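Local coordinates for protein acetyltransferase Atu2258 (PDB 2G3A) that transfers an acetyl group from acetyl coenzyme A to an amine acceptor, preferring glucosamine 6-phosphate or dopamine, as a GCN5-related N-acetyltransferase, at residues D48-N53 with R105-M110; N53-I56 with S62-G65; A112-M117 with R123-Y128. All blocks are in the same frame, centred on the assembly; numbering follows the deposited sequence.

Contact 1. Residues D48-N53 with R105-M110; sequences DKRDLN and RKRGCM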
ATOM      1  N   ASP A  48      -7.012   5.948 -14.265  1.00 27.12           N
ATOM      2  CA  ASP A  48      -6.571   4.954 -15.248  1.00 27.98           C
ATOM      3  C   ASP A  48      -5.879   3.752 -14.602  1.00 26.56           C
ATOM      4  O   ASP A  48      -4.931   3.212 -15.169  1.00 25.07           O
ATOM      5  CB  ASP A  48      -5.646   5.577 -16.297  1.00 28.23           C
ATOM      6  CG  ASP A  48      -6.363   6.561 -17.203  1.00 34.76           C
ATOM      7  OD1 ASP A  48      -7.484   6.258 -17.669  1.00 39.54           O
ATOM      8  OD2 ASP A  48      -5.790   7.634 -17.456  1.00 42.32           O
ATOM      9  N   LYS A  49      -6.352   3.346 -13.422  1.00 25.97           N
ATOM     10  CA  LYS A  49      -5.795   2.177 -12.729  1.00 26.48           C
ATOM     11  C   LYS A  49      -5.914   0.908 -13.555  1.00 27.60           C
ATOM     12  O   LYS A  49      -7.008   0.522 -13.982  1.00 25.24           O
ATOM     13  CB  LYS A  49      -6.443   1.953 -11.368  1.00 26.73           C
ATOM     14  CG  LYS A  49      -5.714   0.884 -10.553  1.00 28.96           C
ATOM     15  CD  LYS A  49      -6.274   0.786  -9.154  1.00 32.62           C
ATOM     16  CE  LYS A  49      -5.579  -0.298  -8.363  1.00 27.06           C
ATOM     17  NZ  LYS A  49      -5.901  -0.138  -6.911  1.00 36.61           N
ATOM     18  N   ARG A  50      -4.777   0.249 -13.743  1.00 26.25           N
ATOM     19  CA  ARG A  50      -4.689  -0.920 -14.591  1.00 24.63           C
ATOM     20  C   ARG A  50      -3.658  -1.878 -14.023  1.00 26.82           C
ATOM     21  O   ARG A  50      -2.501  -1.511 -13.816  1.00 27.06           O
ATOM     22  CB  ARG A  50      -4.311  -0.498 -16.009  1.00 24.11           C
ATOM     23  CG  ARG A  50      -4.282  -1.615 -17.031  1.00 24.55           C
ATOM     24  CD  ARG A  50      -3.939  -1.027 -18.389  1.00 25.89           C
ATOM     25  NE  ARG A  50      -3.712  -2.039 -19.414  1.00 31.14           N
ATOM     26  CZ  ARG A  50      -3.075  -1.815 -20.560  1.00 31.82           C
ATOM     27  NH1 ARG A  50      -2.586  -0.612 -20.837  1.00 29.64           N
ATOM     28  NH2 ARG A  50      -2.930  -2.795 -21.436  1.00 33.20           N
ATOM     29  N   ASP A  51      -4.080  -3.109 -13.765  1.00 26.44           N
ATOM     30  CA  ASP A  51      -3.183  -4.104 -13.184  1.00 27.89           C
ATOM     31  C   ASP A  51      -1.973  -4.365 -14.072  1.00 26.51           C
ATOM     32  O   ASP A  51      -2.028  -4.197 -15.292  1.00 23.43           O
ATOM     33  CB  ASP A  51      -3.934  -5.410 -12.942  1.00 28.95           C
ATOM     34  CG  ASP A  51      -5.043  -5.254 -11.921  1.00 35.61           C
ATOM     35  OD1 ASP A  51      -4.783  -4.682 -10.840  1.00 37.74           O
ATOM     36  OD2 ASP A  51      -6.175  -5.687 -12.204  1.00 41.89           O
ATOM     37  N   LEU A  52      -0.877  -4.768 -13.438  1.00 26.33           N
ATOM     38  CA  LEU A  52       0.332  -5.152 -14.144  1.00 26.99           C
ATOM     39  C   LEU A  52       0.989  -6.291 -13.354  1.00 29.66           C
ATOM     40  O   LEU A  52       1.628  -6.064 -12.315  1.00 29.17           O
ATOM     41  CB  LEU A  52       1.287  -3.943 -14.301  1.00 26.20           C
ATOM     42  CG  LEU A  52       2.424  -4.075 -15.330  1.00 28.49           C
ATOM     43  CD1 LEU A  52       3.096  -2.731 -15.597  1.00 29.23           C
ATOM     44  CD2 LEU A  52       3.469  -5.148 -14.912  1.00 26.61           C
ATOM     45  N   ASN A  53       0.808  -7.519 -13.838  1.00 30.88           N
ATOM     46  CA  ASN A  53       1.385  -8.687 -13.189  1.00 29.99           C
ATOM     47  C   ASN A  53       2.311  -9.442 -14.137  1.00 29.26           C
ATOM     48  O   ASN A  53       2.116  -9.441 -15.356  1.00 29.01           O
ATOM     49  CB  ASN A  53       0.288  -9.645 -12.719  1.00 33.26           C
ATOM     50  CG  ASN A  53      -0.721  -8.990 -11.791  1.00 37.77           C
ATOM     51  OD1 ASN A  53      -0.375  -8.156 -10.949  1.00 39.35           O
ATOM     52  ND2 ASN A  53      -1.980  -9.390 -11.929  1.00 40.67           N
ATOM     53  N   ARG A 105       6.374   2.037 -19.246  1.00 23.24           N
ATOM     54  CA  ARG A 105       6.764   3.031 -20.253  1.00 25.90           C
ATOM     55  C   ARG A 105       5.827   2.999 -21.460  1.00 26.14           C
ATOM     56  O   ARG A 105       5.416   4.049 -21.962  1.00 26.08           O
ATOM     57  CB  ARG A 105       8.213   2.831 -20.689  1.00 27.39           C
ATOM     58  CG  ARG A 105       9.221   3.276 -19.636  1.00 24.02           C
ATOM     59  CD  ARG A 105      10.618   2.832 -20.051  1.00 27.94           C
ATOM     60  NE  ARG A 105      11.641   3.253 -19.099  1.00 21.58           N
ATOM     61  CZ  ARG A 105      12.377   4.359 -19.219  1.00 27.72           C
ATOM     62  NH1 ARG A 105      12.206   5.182 -20.239  1.00 23.13           N
ATOM     63  NH2 ARG A 105      13.290   4.642 -18.314  1.00 23.80           N
ATOM     64  N   LYS A 106       5.466   1.793 -21.893  1.00 26.81           N
ATOM     65  CA  LYS A 106       4.495   1.623 -22.977  1.00 27.51           C
ATOM     66  C   LYS A 106       3.161   2.277 -22.662  1.00 27.51           C
ATOM     67  O   LYS A 106       2.528   2.883 -23.538  1.00 24.65           O
ATOM     68  CB  LYS A 106       4.261   0.144 -23.271  1.00 27.41           C
ATOM     69  CG  LYS A 106       5.360  -0.509 -24.047  1.00 36.19           C
ATOM     70  CD  LYS A 106       4.806  -1.541 -25.020  1.00 39.33           C
ATOM     71  CE  LYS A 106       5.930  -2.390 -25.603  1.00 44.09           C
ATOM     72  NZ  LYS A 106       6.353  -3.493 -24.689  1.00 39.49           N
ATOM     73  N   ARG A 107       2.735   2.160 -21.405  1.00 26.61           N
ATOM     74  CA  ARG A 107       1.460   2.732 -20.965  1.00 27.99           C
ATOM     75  C   ARG A 107       1.540   4.254 -20.823  1.00 29.48           C
ATOM     76  O   ARG A 107       0.545   4.900 -20.488  1.00 30.97           O
ATOM     77  CB  ARG A 107       1.013   2.098 -19.643  1.00 26.15           C
ATOM     78  CG  ARG A 107       0.814   0.582 -19.703  1.00 29.52           C
ATOM     79  CD  ARG A 107       0.280   0.042 -18.399  1.00 26.70           C
ATOM     80  NE  ARG A 107       0.057  -1.396 -18.477  1.00 24.89           N
ATOM     81  CZ  ARG A 107      -0.440  -2.147 -17.497  1.00 28.93           C
ATOM     82  NH1 ARG A 107      -0.802  -1.608 -16.337  1.00 21.52           N
ATOM     83  NH2 ARG A 107      -0.594  -3.452 -17.685  1.00 26.94           N
ATOM     84  N   GLY A 108       2.731   4.811 -21.061  1.00 28.49           N
ATOM     85  CA  GLY A 108       2.978   6.247 -20.947  1.00 26.71           C
ATOM     86  C   GLY A 108       3.310   6.756 -19.552  1.00 25.03           C
ATOM     87  O   GLY A 108       3.180   7.953 -19.294  1.00 24.45           O
ATOM     88  N   CYS A 109       3.735   5.865 -18.649  1.00 23.70           N
ATOM     89  CA  CYS A 109       4.063   6.256 -17.263  1.00 25.68           C
ATOM     90  C   CYS A 109       5.331   7.089 -17.190  1.00 25.24           C
ATOM     91  O   CYS A 109       6.183   6.980 -18.057  1.00 24.28           O
ATOM     92  CB  CYS A 109       4.209   5.035 -16.352  1.00 24.96           C
ATOM     93  SG  CYS A 109       2.653   4.127 -16.165  1.00 29.64           S
HETATM   94  N   MSE A 110       5.422   7.905 -16.139  1.00 23.77           N
HETATM   95  CA  MSE A 110       6.525   8.817 -15.874  1.00 30.22           C
HETATM   96  C   MSE A 110       7.554   8.251 -14.898  1.00 23.75           C
HETATM   97  O   MSE A 110       8.649   8.788 -14.739  1.00 22.69           O
HETATM   98  CB  MSE A 110       5.962  10.091 -15.244  1.00 28.66           C
HETATM   99  CG  MSE A 110       5.050  10.911 -16.133  1.00 41.59           C
HETATM  100 SE   MSE A 110       4.095  12.182 -14.977  1.00 51.45          SE
HETATM  101  CE  MSE A 110       5.576  13.061 -14.263  1.00 47.00           C
TER
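In this GNAT fold the end of helix 92-106 is tied to strand 50-57, an outermost strand of the sheet within its own chain, by Arg107, just past the helix, where Gly108 closes it in a Schellman motif; Arg107 meets Arg50, Asp51 and Leu52. The Arg107 chain is extended from CG to NE, which carries its guanidinium to the strand although the nearest CA atoms, those of Arg50 and Arg107, are 9.6 Å apart. There the group grips one carbonyl end-on with two nitrogens. Arg107 NH2 lies 2.9 Å from Asp51 O, only slightly tilted from the carbonyl plane, while Arg107 NH1 reaches the same Asp51 O at 3.0 Å from above that plane. A weak, bent bond (127° at the hydrogen) also joins Arg107 NH1 to Arg50 O.

Both faces of the Arg107 guanidinium are occupied by strand side chains. Leu52 CD1 stands 4.0 Å above the plane of Arg107 on one side, and Arg50 CD lies over the opposite face. Arg50, its CG turned away from the backbone N (chi1 -176°), crosses Arg107 at a slant and lays its guanidinium flat on it, the planes 8° apart and the centres of the two groups separated by 4.0 Å. Each cation has an acid of its own: Glu103 pairs with Arg107 NE, and Asp22 of the second subunit with Arg50 NE. Thr71 OG1 adds a bond to Arg107 NH1. These carboxylates probably offset much of the repulsion between the stacked arginines, while the two-nitrogen grip on a single oxygen and the two covered faces limit the rotation of Arg107.

Contact 2. Residues N53-I56 with S62-G65; sequences NITI and SVTG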
ATOM      1  N   ASN A  53       0.808  -7.519 -13.838  1.00 30.88           N
ATOM      2  CA  ASN A  53       1.385  -8.687 -13.189  1.00 29.99           C
ATOM      3  C   ASN A  53       2.311  -9.442 -14.137  1.00 29.26           C
ATOM      4  O   ASN A  53       2.116  -9.441 -15.356  1.00 29.01           O
ATOM      5  CB  ASN A  53       0.288  -9.645 -12.719  1.00 33.26           C
ATOM      6  CG  ASN A  53      -0.721  -8.990 -11.791  1.00 37.77           C
ATOM      7  OD1 ASN A  53      -0.375  -8.156 -10.949  1.00 39.35           O
ATOM      8  ND2 ASN A  53      -1.980  -9.390 -11.929  1.00 40.67           N
ATOM      9  N   ILE A  54       3.321 -10.084 -13.566  1.00 26.36           N
ATOM     10  CA  ILE A  54       4.184 -10.974 -14.308  1.00 25.80           C
ATOM     11  C   ILE A  54       4.271 -12.237 -13.476  1.00 26.40           C
ATOM     12  O   ILE A  54       4.720 -12.205 -12.323  1.00 26.05           O
ATOM     13  CB  ILE A  54       5.581 -10.391 -14.540  1.00 27.68           C
ATOM     14  CG1 ILE A  54       5.494  -9.113 -15.374  1.00 28.01           C
ATOM     15  CG2 ILE A  54       6.488 -11.422 -15.236  1.00 27.39           C
ATOM     16  CD1 ILE A  54       6.542  -8.107 -15.034  1.00 26.51           C
ATOM     17  N   THR A  55       3.814 -13.342 -14.053  1.00 24.33           N
ATOM     18  CA  THR A  55       3.917 -14.622 -13.384  1.00 25.18           C
ATOM     19  C   THR A  55       5.065 -15.418 -13.975  1.00 24.74           C
ATOM     20  O   THR A  55       5.293 -15.410 -15.184  1.00 25.48           O
ATOM     21  CB  THR A  55       2.607 -15.438 -13.453  1.00 24.81           C
ATOM     22  OG1 THR A  55       2.079 -15.393 -14.784  1.00 29.11           O
ATOM     23  CG2 THR A  55       1.571 -14.871 -12.481  1.00 27.88           C
ATOM     24  N   ILE A  56       5.803 -16.066 -13.089  1.00 23.12           N
ATOM     25  CA  ILE A  56       6.818 -17.027 -13.461  1.00 23.34           C
ATOM     26  C   ILE A  56       6.140 -18.389 -13.364  1.00 23.53           C
ATOM     27  O   ILE A  56       5.700 -18.777 -12.286  1.00 24.87           O
ATOM     28  CB  ILE A  56       8.015 -16.964 -12.497  1.00 22.14           C
ATOM     29  CG1 ILE A  56       8.644 -15.552 -12.521  1.00 22.18           C
ATOM     30  CG2 ILE A  56       9.019 -18.065 -12.848  1.00 28.53           C
ATOM     31  CD1 ILE A  56       9.805 -15.348 -11.535  1.00 24.48           C
ATOM     32  N   SER A  62       2.058 -23.783 -13.552  1.00 27.20           N
ATOM     33  CA  SER A  62       1.956 -23.315 -12.162  1.00 26.51           C
ATOM     34  C   SER A  62       2.776 -22.048 -11.926  1.00 25.97           C
ATOM     35  O   SER A  62       3.911 -21.956 -12.375  1.00 23.32           O
ATOM     36  CB  SER A  62       2.408 -24.397 -11.180  1.00 26.12           C
ATOM     37  OG  SER A  62       1.358 -25.311 -10.918  1.00 29.61           O
ATOM     38  N   VAL A  63       2.185 -21.093 -11.206  1.00 28.12           N
ATOM     39  CA  VAL A  63       2.867 -19.872 -10.778  1.00 29.24           C
ATOM     40  C   VAL A  63       3.794 -20.201  -9.608  1.00 30.50           C
ATOM     41  O   VAL A  63       3.350 -20.708  -8.568  1.00 30.64           O
ATOM     42  CB  VAL A  63       1.848 -18.770 -10.363  1.00 30.44           C
ATOM     43  CG1 VAL A  63       2.557 -17.477  -9.914  1.00 27.28           C
ATOM     44  CG2 VAL A  63       0.872 -18.486 -11.497  1.00 30.55           C
ATOM     45  N   THR A  64       5.081 -19.921  -9.798  1.00 30.35           N
ATOM     46  CA  THR A  64       6.106 -20.161  -8.777  1.00 30.23           C
ATOM     47  C   THR A  64       6.601 -18.844  -8.149  1.00 28.14           C
ATOM     48  O   THR A  64       7.289 -18.838  -7.123  1.00 28.32           O
ATOM     49  CB  THR A  64       7.316 -20.909  -9.375  1.00 29.99           C
ATOM     50  OG1 THR A  64       7.868 -20.141 -10.451  1.00 31.20           O
ATOM     51  CG2 THR A  64       6.914 -22.299  -9.894  1.00 31.74           C
ATOM     52  N   GLY A  65       6.244 -17.726  -8.767  1.00 26.30           N
ATOM     53  CA  GLY A  65       6.728 -16.423  -8.315  1.00 25.21           C
ATOM     54  C   GLY A  65       6.314 -15.341  -9.299  1.00 23.89           C
ATOM     55  O   GLY A  65       5.470 -15.578 -10.172  1.00 22.14           O
TER
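Ser62 leads the chain into strand 63-72, and its carbonyl comes near that of Ile56 without bonding to it. At Val63 the contact begins in earnest. Both its methyls, CG1 and CG2, face Thr55 CG2, each 3.8 Å from it, and the two side chains meet at about a right angle; the hydroxyl of Thr55 is engaged with Arg57 instead. Val63 CA also directs its hydrogen at Ile56 O, a CA-H...O contact of 3.4 Å. Thr64 then takes that same oxygen twice. Thr64 N binds Ile56 O at 2.8 Å, almost straight at 174°, and Thr64 OG1, set between its own backbone N and carbonyl carbon (chi1 58°), donates to Ile56 O at 3.2 Å from above the carbonyl plane. This hydroxyl also touches Ile56 CG2, 3.4 Å from Thr64 OG1. Gly65 returns a bond in the other direction, its O accepting from Ile56 N at 3.0 Å, and Ile56 CD1 packs near the glycine's carbonyl carbon. The short segments 53-56 and 63-65 run at 105° to each other, so the pair is splayed here, at the loop end of a beta hairpin of the GNAT sheet, whose strand 50-57 pairs on its far edge with the second subunit.

Contact 3. Residues A112-M117 with R123-Y128; sequences AYIDTM and RTYERY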
ATOM      1  N   ALA A 112       8.278   4.883 -11.540  1.00 19.71           N
ATOM      2  CA  ALA A 112       7.853   3.720 -10.740  1.00 19.48           C
ATOM      3  C   ALA A 112       8.149   4.000  -9.287  1.00 20.59           C
ATOM      4  O   ALA A 112       9.075   4.747  -8.960  1.00 21.39           O
ATOM      5  CB  ALA A 112       8.622   2.445 -11.190  1.00 20.64           C
ATOM      6  N   TYR A 113       7.389   3.387  -8.395  1.00 21.44           N
ATOM      7  CA  TYR A 113       7.815   3.369  -7.002  1.00 22.70           C
ATOM      8  C   TYR A 113       7.604   2.014  -6.352  1.00 23.76           C
ATOM      9  O   TYR A 113       6.863   1.156  -6.853  1.00 22.32           O
ATOM     10  CB  TYR A 113       7.210   4.545  -6.191  1.00 23.22           C
ATOM     11  CG  TYR A 113       5.718   4.450  -5.937  1.00 24.66           C
ATOM     12  CD1 TYR A 113       5.229   4.192  -4.651  1.00 28.17           C
ATOM     13  CD2 TYR A 113       4.791   4.655  -6.968  1.00 27.29           C
ATOM     14  CE1 TYR A 113       3.852   4.111  -4.407  1.00 27.04           C
ATOM     15  CE2 TYR A 113       3.423   4.594  -6.731  1.00 30.79           C
ATOM     16  CZ  TYR A 113       2.959   4.324  -5.450  1.00 31.62           C
ATOM     17  OH  TYR A 113       1.593   4.258  -5.221  1.00 27.66           O
ATOM     18  N   ILE A 114       8.265   1.843  -5.214  1.00 24.74           N
ATOM     19  CA  ILE A 114       8.400   0.550  -4.590  1.00 23.56           C
ATOM     20  C   ILE A 114       8.719   0.735  -3.109  1.00 24.15           C
ATOM     21  O   ILE A 114       9.215   1.786  -2.694  1.00 21.85           O
ATOM     22  CB  ILE A 114       9.485  -0.307  -5.337  1.00 22.39           C
ATOM     23  CG1 ILE A 114       9.322  -1.796  -5.050  1.00 22.14           C
ATOM     24  CG2 ILE A 114      10.913   0.164  -4.977  1.00 20.43           C
ATOM     25  CD1 ILE A 114      10.031  -2.704  -6.123  1.00 24.54           C
ATOM     26  N   ASP A 115       8.415  -0.276  -2.300  1.00 26.53           N
ATOM     27  CA  ASP A 115       8.801  -0.197  -0.887  1.00 25.81           C
ATOM     28  C   ASP A 115       9.249  -1.553  -0.358  1.00 25.90           C
ATOM     29  O   ASP A 115       8.939  -2.579  -0.944  1.00 25.59           O
ATOM     30  CB  ASP A 115       7.663   0.381  -0.052  1.00 24.25           C
ATOM     31  CG  ASP A 115       6.362  -0.333  -0.300  1.00 28.07           C
ATOM     32  OD1 ASP A 115       6.267  -1.494   0.099  1.00 35.07           O
ATOM     33  OD2 ASP A 115       5.459   0.263  -0.910  1.00 28.49           O
ATOM     34  N   THR A 116       9.977  -1.553   0.748  1.00 26.32           N
ATOM     35  CA  THR A 116      10.543  -2.802   1.262  1.00 26.58           C
ATOM     36  C   THR A 116      11.018  -2.686   2.705  1.00 27.21           C
ATOM     37  O   THR A 116      11.415  -1.606   3.144  1.00 25.35           O
ATOM     38  CB  THR A 116      11.713  -3.317   0.365  1.00 26.83           C
ATOM     39  OG1 THR A 116      12.069  -4.633   0.773  1.00 28.01           O
ATOM     40  CG2 THR A 116      12.952  -2.420   0.459  1.00 26.32           C
HETATM   41  N   MSE A 117      10.980  -3.804   3.423  1.00 24.77           N
HETATM   42  CA  MSE A 117      11.647  -3.914   4.726  1.00 28.43           C
HETATM   43  C   MSE A 117      12.856  -4.854   4.685  1.00 23.52           C
HETATM   44  O   MSE A 117      13.486  -5.110   5.703  1.00 22.69           O
HETATM   45  CB  MSE A 117      10.665  -4.411   5.774  1.00 28.11           C
HETATM   46  CG  MSE A 117      10.382  -5.908   5.639  1.00 33.29           C
HETATM   47 SE   MSE A 117       9.063  -6.518   6.946  1.00 46.95          SE
HETATM   48  CE  MSE A 117      10.254  -6.892   8.456  1.00 36.46           C
ATOM     49  N   ARG A 123      18.881  -3.325  -1.631  1.00 24.54           N
ATOM     50  CA  ARG A 123      20.103  -3.318  -2.435  0.50 25.34           C
ATOM     51  C   ARG A 123      19.813  -3.620  -3.913  1.00 24.38           C
ATOM     52  O   ARG A 123      20.337  -2.967  -4.804  1.00 24.93           O
ATOM     53  CB  ARG A 123      21.094  -4.336  -1.863  0.50 26.20           C
ATOM     54  CG  ARG A 123      22.517  -4.200  -2.370  0.50 28.20           C
ATOM     55  CD  ARG A 123      23.441  -5.248  -1.750  0.50 26.97           C
ATOM     56  NE  ARG A 123      22.946  -6.609  -1.946  0.50 32.60           N
ATOM     57  CZ  ARG A 123      22.450  -7.376  -0.979  0.50 27.69           C
ATOM     58  NH1 ARG A 123      22.380  -6.920   0.263  0.50 29.07           N
ATOM     59  NH2 ARG A 123      22.019  -8.598  -1.258  0.50 26.12           N
ATOM     60  N   THR A 124      18.982  -4.628  -4.159  1.00 24.03           N
ATOM     61  CA  THR A 124      18.573  -4.968  -5.523  1.00 26.17           C
ATOM     62  C   THR A 124      17.910  -3.771  -6.206  1.00 24.46           C
ATOM     63  O   THR A 124      18.229  -3.440  -7.362  1.00 25.22           O
ATOM     64  CB  THR A 124      17.588  -6.164  -5.517  1.00 27.65           C
ATOM     65  OG1 THR A 124      18.247  -7.300  -4.942  1.00 32.25           O
ATOM     66  CG2 THR A 124      17.115  -6.510  -6.937  1.00 31.67           C
ATOM     67  N   TYR A 125      16.999  -3.114  -5.491  1.00 18.62           N
ATOM     68  CA  TYR A 125      16.252  -1.995  -6.082  1.00 22.50           C
ATOM     69  C   TYR A 125      17.168  -0.834  -6.363  1.00 21.94           C
ATOM     70  O   TYR A 125      17.058  -0.192  -7.404  1.00 21.92           O
ATOM     71  CB  TYR A 125      15.102  -1.529  -5.175  1.00 20.45           C
ATOM     72  CG  TYR A 125      14.090  -2.595  -4.861  1.00 25.07           C
ATOM     73  CD1 TYR A 125      13.946  -3.713  -5.686  1.00 26.35           C
ATOM     74  CD2 TYR A 125      13.262  -2.487  -3.724  1.00 24.73           C
ATOM     75  CE1 TYR A 125      13.038  -4.706  -5.383  1.00 24.67           C
ATOM     76  CE2 TYR A 125      12.309  -3.480  -3.426  1.00 24.30           C
ATOM     77  CZ  TYR A 125      12.216  -4.583  -4.256  1.00 27.97           C
ATOM     78  OH  TYR A 125      11.302  -5.583  -3.987  1.00 28.94           O
ATOM     79  N   GLU A 126      18.086  -0.568  -5.440  1.00 23.34           N
ATOM     80  CA  GLU A 126      19.035   0.529  -5.640  1.00 25.65           C
ATOM     81  C   GLU A 126      19.987   0.287  -6.825  1.00 27.01           C
ATOM     82  O   GLU A 126      20.252   1.202  -7.624  1.00 24.37           O
ATOM     83  CB  GLU A 126      19.793   0.810  -4.344  1.00 26.03           C
ATOM     84  CG  GLU A 126      18.908   1.503  -3.287  1.00 27.01           C
ATOM     85  CD  GLU A 126      19.643   1.784  -1.975  1.00 32.16           C
ATOM     86  OE1 GLU A 126      20.360   0.892  -1.473  1.00 40.21           O
ATOM     87  OE2 GLU A 126      19.481   2.892  -1.434  1.00 44.32           O
ATOM     88  N   ARG A 127      20.492  -0.941  -6.940  1.00 25.48           N
ATOM     89  CA  ARG A 127      21.351  -1.317  -8.069  1.00 28.78           C
ATOM     90  C   ARG A 127      20.618  -1.151  -9.406  1.00 25.64           C
ATOM     91  O   ARG A 127      21.197  -0.646 -10.382  1.00 22.92           O
ATOM     92  CB  ARG A 127      21.843  -2.760  -7.924  1.00 27.99           C
ATOM     93  CG  ARG A 127      23.032  -2.978  -6.999  1.00 36.68           C
ATOM     94  CD  ARG A 127      23.653  -4.365  -7.270  1.00 36.56           C
ATOM     95  NE  ARG A 127      22.720  -5.444  -6.915  1.00 46.28           N
ATOM     96  CZ  ARG A 127      22.800  -6.177  -5.805  1.00 51.35           C
ATOM     97  NH1 ARG A 127      23.792  -5.980  -4.941  1.00 56.11           N
ATOM     98  NH2 ARG A 127      21.897  -7.123  -5.568  1.00 44.29           N
ATOM     99  N   TYR A 128      19.354  -1.595  -9.428  1.00 25.16           N
ATOM    100  CA  TYR A 128      18.440  -1.448 -10.570  1.00 24.39           C
ATOM    101  C   TYR A 128      18.259   0.007 -11.024  1.00 26.09           C
ATOM    102  O   TYR A 128      18.120   0.281 -12.221  1.00 25.61           O
ATOM    103  CB  TYR A 128      17.080  -2.142 -10.295  1.00 23.99           C
ATOM    104  CG  TYR A 128      16.131  -2.061 -11.485  1.00 22.76           C
ATOM    105  CD1 TYR A 128      16.280  -2.924 -12.574  1.00 27.70           C
ATOM    106  CD2 TYR A 128      15.125  -1.086 -11.540  1.00 17.60           C
ATOM    107  CE1 TYR A 128      15.458  -2.825 -13.688  1.00 25.43           C
ATOM    108  CE2 TYR A 128      14.290  -0.970 -12.662  1.00 22.96           C
ATOM    109  CZ  TYR A 128      14.468  -1.848 -13.730  1.00 23.61           C
ATOM    110  OH  TYR A 128      13.659  -1.777 -14.842  1.00 28.37           O
TER
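Strand 111-116 and helix 119-128 form a beta-alpha unit of the GNAT fold, in which the helix packs back against the strand through one tyrosine: Tyr125 meets Ile114 and Thr116. The two segments run roughly antiparallel, 156° between their directions, and their axes stay 10.1 Å apart, so the gap is bridged by side chains alone and no hydrogen bond crosses it.

Tyr125 leaves the helix with CG anti to its carbonyl carbon, and its ring presents a face to the strand. Ile114 lies against that face. Its CG1 branch extends away from the backbone N (chi1 -160°), so that CD1 rides over the ring as a CH-pi contact, 3.6 Å from the Tyr125 centroid and 18° off the normal. The second branch, Ile114 CG2, comes near the rim, 3.8 Å from Tyr125 CD2. One isoleucine thus meets the ring with both branches, CD1 over the face and CG2 beside it, and the two side chains meet at about a right angle. Thr116, two residues further along the strand, comes in obliquely with CB 3.8 Å from Tyr125 CE2; its OG1 is hydrogen-bonded to the backbone N of Asn118, leaving the carbon atoms to meet the tyrosine.

Leu97 of helix 92-106 touches both Ile114 and Tyr125, so that helix adds to the same apolar layer on this face of the sheet. Arg123, Thr124 and Tyr125 belong, by analogy with relatives, to the coenzyme A site, so the packing of Tyr125 is consistent with positioning a cofactor-binding residue. The closest atoms of the contact are Ile114 CD1 and Tyr125 CZ, 3.4 Å apart.

In the fold
The three contacts show how chemistry follows place within one sheet. Contacts 1 and 2 share strand 50-57, about 19 Å apart between centres, and along it the second subunit takes part in both; yet contact 1 relies on a charged side chain gripping backbone carbonyls, whereas contact 2 is largely main-chain bonding between neighbouring strands. Contact 3 serves a strand farther inside the sheet and is made of carbon and ring contacts, with no hydrogen bond across it. It lies nearest the chain centre and has no exposed touching residue, while contacts 1 and 2 each include one. Helix 92-106 relates all three, ending in contact 1 and touching Ile56 of contact 2 and Tyr125 of contact 3.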